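Long-range contact in 5-dehydro-2-deoxygluconokinase (Bacillus halodurans C-125, PDB 2QCV), which probably phosphorylates 5-dehydro-2-deoxy-D-gluconate with ATP, a step in the breakdown of myo-inositol to acetyl-CoA, as a PfkB-family sugar kinase: residues G272-S277 and S297-I302. Sequence-based numbering, arbitrary orientation.
Sequences GDSYAS and SASASI
Tyr275 and Ala300 mark the closest backbone approach, CA to CA 5.1 Å, between two nearly antiparallel helices (148°). The axes of the two segments pass within 7.2 Å of each other. So close an approach suits small residues: serines and an alanine let the backbones come near, and one tyrosine ring fills the flank. Ser274 and Ser299 both direct their CB toward the partner helix. The OG of Ser299 lies 3.5 Å from CB of Ser274, and the CB of Ser299 packs against the carbonyl oxygen of Ser274, so side chain meets backbone with no bulky group between. With its OG anti to the backbone N (chi1 -165°), Ser299 also approaches a water that donates to OG of Ser277 over 3.0 Å. That water lies 2.5 Å from OG of Ser299, unusually short, so the bridge is best taken with caution. Ala300 offers only a methyl, which meets CB of Tyr275 at 4.4 Å. Beyond CB, the tyrosine CG is anti to the backbone N (chi1 -174°), and the ring extends alongside the other helix until CD2 comes 3.6 Å from the backbone N of Ser297, which stands obliquely to the ring. CE2 also touches OG of Ser297, a hydroxyl folded back onto the Leu293 carbonyl of its own helix. The phenol OH is held by Ser246, while Lys240 makes a cation-pi contact with the ring. The chemistry implies that in this ribokinase-type fold segments 272-277 and 297-302 meet by close small-residue packing, one aromatic ring and probably a bridging water, rather than by a large hydrophobic interface.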
ATOM      1  N   GLY A 272     -17.144  13.874 -25.753  1.00 34.91           N
ATOM      2  CA  GLY A 272     -16.591  12.681 -26.416  1.00 35.08           C
ATOM      3  C   GLY A 272     -17.462  11.449 -26.291  1.00 33.89           C
ATOM      4  O   GLY A 272     -17.478  10.587 -27.174  1.00 29.84           O
ATOM      5  N   ASP A 273     -18.179  11.352 -25.178  1.00 29.64           N
ATOM      6  CA  ASP A 273     -19.047  10.191 -24.959  1.00 31.07           C
ATOM      7  C   ASP A 273     -20.327  10.296 -25.774  1.00 29.10           C
ATOM      8  O   ASP A 273     -20.858   9.284 -26.260  1.00 29.67           O
ATOM      9  CB  ASP A 273     -19.345  10.078 -23.479  1.00 31.00           C
ATOM     10  CG  ASP A 273     -18.099   9.860 -22.658  1.00 33.57           C
ATOM     11  OD1 ASP A 273     -17.144   9.168 -23.123  1.00 33.60           O
ATOM     12  OD2 ASP A 273     -18.096  10.321 -21.499  1.00 31.72           O
ATOM     13  N   SER A 274     -20.819  11.530 -25.917  1.00 29.94           N
ATOM     14  CA  SER A 274     -21.926  11.851 -26.821  1.00 31.14           C
ATOM     15  C   SER A 274     -21.528  11.585 -28.279  1.00 28.04           C
ATOM     16  O   SER A 274     -22.312  10.996 -29.050  1.00 24.72           O
ATOM     17  CB  SER A 274     -22.378  13.305 -26.653  1.00 34.71           C
ATOM     18  OG  SER A 274     -23.395  13.388 -25.674  1.00 45.92           O
ATOM     19  N   TYR A 275     -20.305  11.976 -28.639  1.00 26.15           N
ATOM     20  CA  TYR A 275     -19.788  11.693 -29.969  1.00 28.39           C
ATOM     21  C   TYR A 275     -19.801  10.183 -30.270  1.00 28.02           C
ATOM     22  O   TYR A 275     -20.315   9.761 -31.294  1.00 26.78           O
ATOM     23  CB  TYR A 275     -18.402  12.323 -30.144  1.00 30.36           C
ATOM     24  CG  TYR A 275     -17.849  12.202 -31.539  1.00 26.63           C
ATOM     25  CD1 TYR A 275     -17.408  10.975 -32.027  1.00 29.43           C
ATOM     26  CD2 TYR A 275     -17.768  13.317 -32.384  1.00 29.35           C
ATOM     27  CE1 TYR A 275     -16.907  10.853 -33.328  1.00 26.77           C
ATOM     28  CE2 TYR A 275     -17.251  13.206 -33.669  1.00 28.79           C
ATOM     29  CZ  TYR A 275     -16.827  11.987 -34.133  1.00 28.45           C
ATOM     30  OH  TYR A 275     -16.317  11.880 -35.400  1.00 31.17           O
ATOM     31  N   ALA A 276     -19.286   9.375 -29.345  1.00 27.39           N
ATOM     32  CA  ALA A 276     -19.144   7.936 -29.564  1.00 26.04           C
ATOM     33  C   ALA A 276     -20.505   7.280 -29.647  1.00 26.32           C
ATOM     34  O   ALA A 276     -20.720   6.446 -30.522  1.00 26.80           O
ATOM     35  CB  ALA A 276     -18.320   7.290 -28.447  1.00 26.47           C
ATOM     36  N   SER A 277     -21.407   7.626 -28.736  1.00 27.98           N
ATOM     37  CA  SER A 277     -22.741   6.988 -28.728  1.00 28.32           C
ATOM     38  C   SER A 277     -23.502   7.286 -30.025  1.00 28.47           C
ATOM     39  O   SER A 277     -24.038   6.385 -30.650  1.00 28.59           O
ATOM     40  CB  SER A 277     -23.543   7.394 -27.485  1.00 28.69           C
ATOM     41  OG  SER A 277     -23.588   8.767 -27.267  1.00 33.07           O
ATOM     42  N   SER A 297     -20.668  14.402 -34.132  1.00 25.56           N
ATOM     43  CA  SER A 297     -20.388  15.809 -33.959  1.00 26.51           C
ATOM     44  C   SER A 297     -21.592  16.609 -33.464  1.00 27.11           C
ATOM     45  O   SER A 297     -21.457  17.469 -32.578  1.00 25.75           O
ATOM     46  CB  SER A 297     -19.870  16.413 -35.272  1.00 26.50           C
ATOM     47  OG  SER A 297     -18.850  15.625 -35.808  1.00 31.62           O
ATOM     48  N   ALA A 298     -22.769  16.344 -34.016  1.00 26.30           N
ATOM     49  CA  ALA A 298     -23.975  17.046 -33.585  1.00 27.17           C
ATOM     50  C   ALA A 298     -24.317  16.743 -32.117  1.00 28.28           C
ATOM     51  O   ALA A 298     -24.685  17.634 -31.330  1.00 26.98           O
ATOM     52  CB  ALA A 298     -25.175  16.689 -34.543  1.00 24.56           C
ATOM     53  N   SER A 299     -24.232  15.474 -31.742  1.00 27.61           N
ATOM     54  CA  SER A 299     -24.488  15.075 -30.359  1.00 28.29           C
ATOM     55  C   SER A 299     -23.514  15.733 -29.381  1.00 29.41           C
ATOM     56  O   SER A 299     -23.925  16.200 -28.331  1.00 28.39           O
ATOM     57  CB  SER A 299     -24.400  13.551 -30.205  1.00 29.11           C
ATOM     58  OG  SER A 299     -24.967  13.133 -28.965  1.00 30.45           O
ATOM     59  N   ALA A 300     -22.220  15.730 -29.713  1.00 27.51           N
ATOM     60  CA  ALA A 300     -21.217  16.485 -28.942  1.00 27.46           C
ATOM     61  C   ALA A 300     -21.561  17.935 -28.731  1.00 27.06           C
ATOM     62  O   ALA A 300     -21.454  18.461 -27.611  1.00 28.71           O
ATOM     63  CB  ALA A 300     -19.852  16.390 -29.587  1.00 27.40           C
ATOM     64  N   SER A 301     -21.991  18.594 -29.795  1.00 28.92           N
ATOM     65  CA  SER A 301     -22.401  19.973 -29.700  1.00 28.99           C
ATOM     66  C   SER A 301     -23.595  20.156 -28.750  1.00 31.10           C
ATOM     67  O   SER A 301     -23.617  21.081 -27.974  1.00 34.12           O
ATOM     68  CB  SER A 301     -22.757  20.525 -31.073  1.00 27.69           C
ATOM     69  OG  SER A 301     -23.477  21.753 -30.994  1.00 32.54           O
ATOM     70  N   ILE A 302     -24.582  19.285 -28.817  1.00 31.28           N
ATOM     71  CA  ILE A 302     -25.797  19.469 -28.027  1.00 31.12           C
ATOM     72  C   ILE A 302     -25.485  19.269 -26.550  1.00 33.11           C
ATOM     73  O   ILE A 302     -25.936  20.052 -25.684  1.00 33.37           O
ATOM     74  CB  ILE A 302     -26.882  18.484 -28.475  1.00 30.96           C
ATOM     75  CG1 ILE A 302     -27.353  18.823 -29.863  1.00 29.01           C
ATOM     76  CG2 ILE A 302     -28.097  18.523 -27.520  1.00 31.68           C
ATOM     77  CD1 ILE A 302     -28.137  17.709 -30.533  1.00 28.51           C
TER
HETATM   78  O   HOH W   1     -25.572  10.778 -28.279  1.00 26.20           O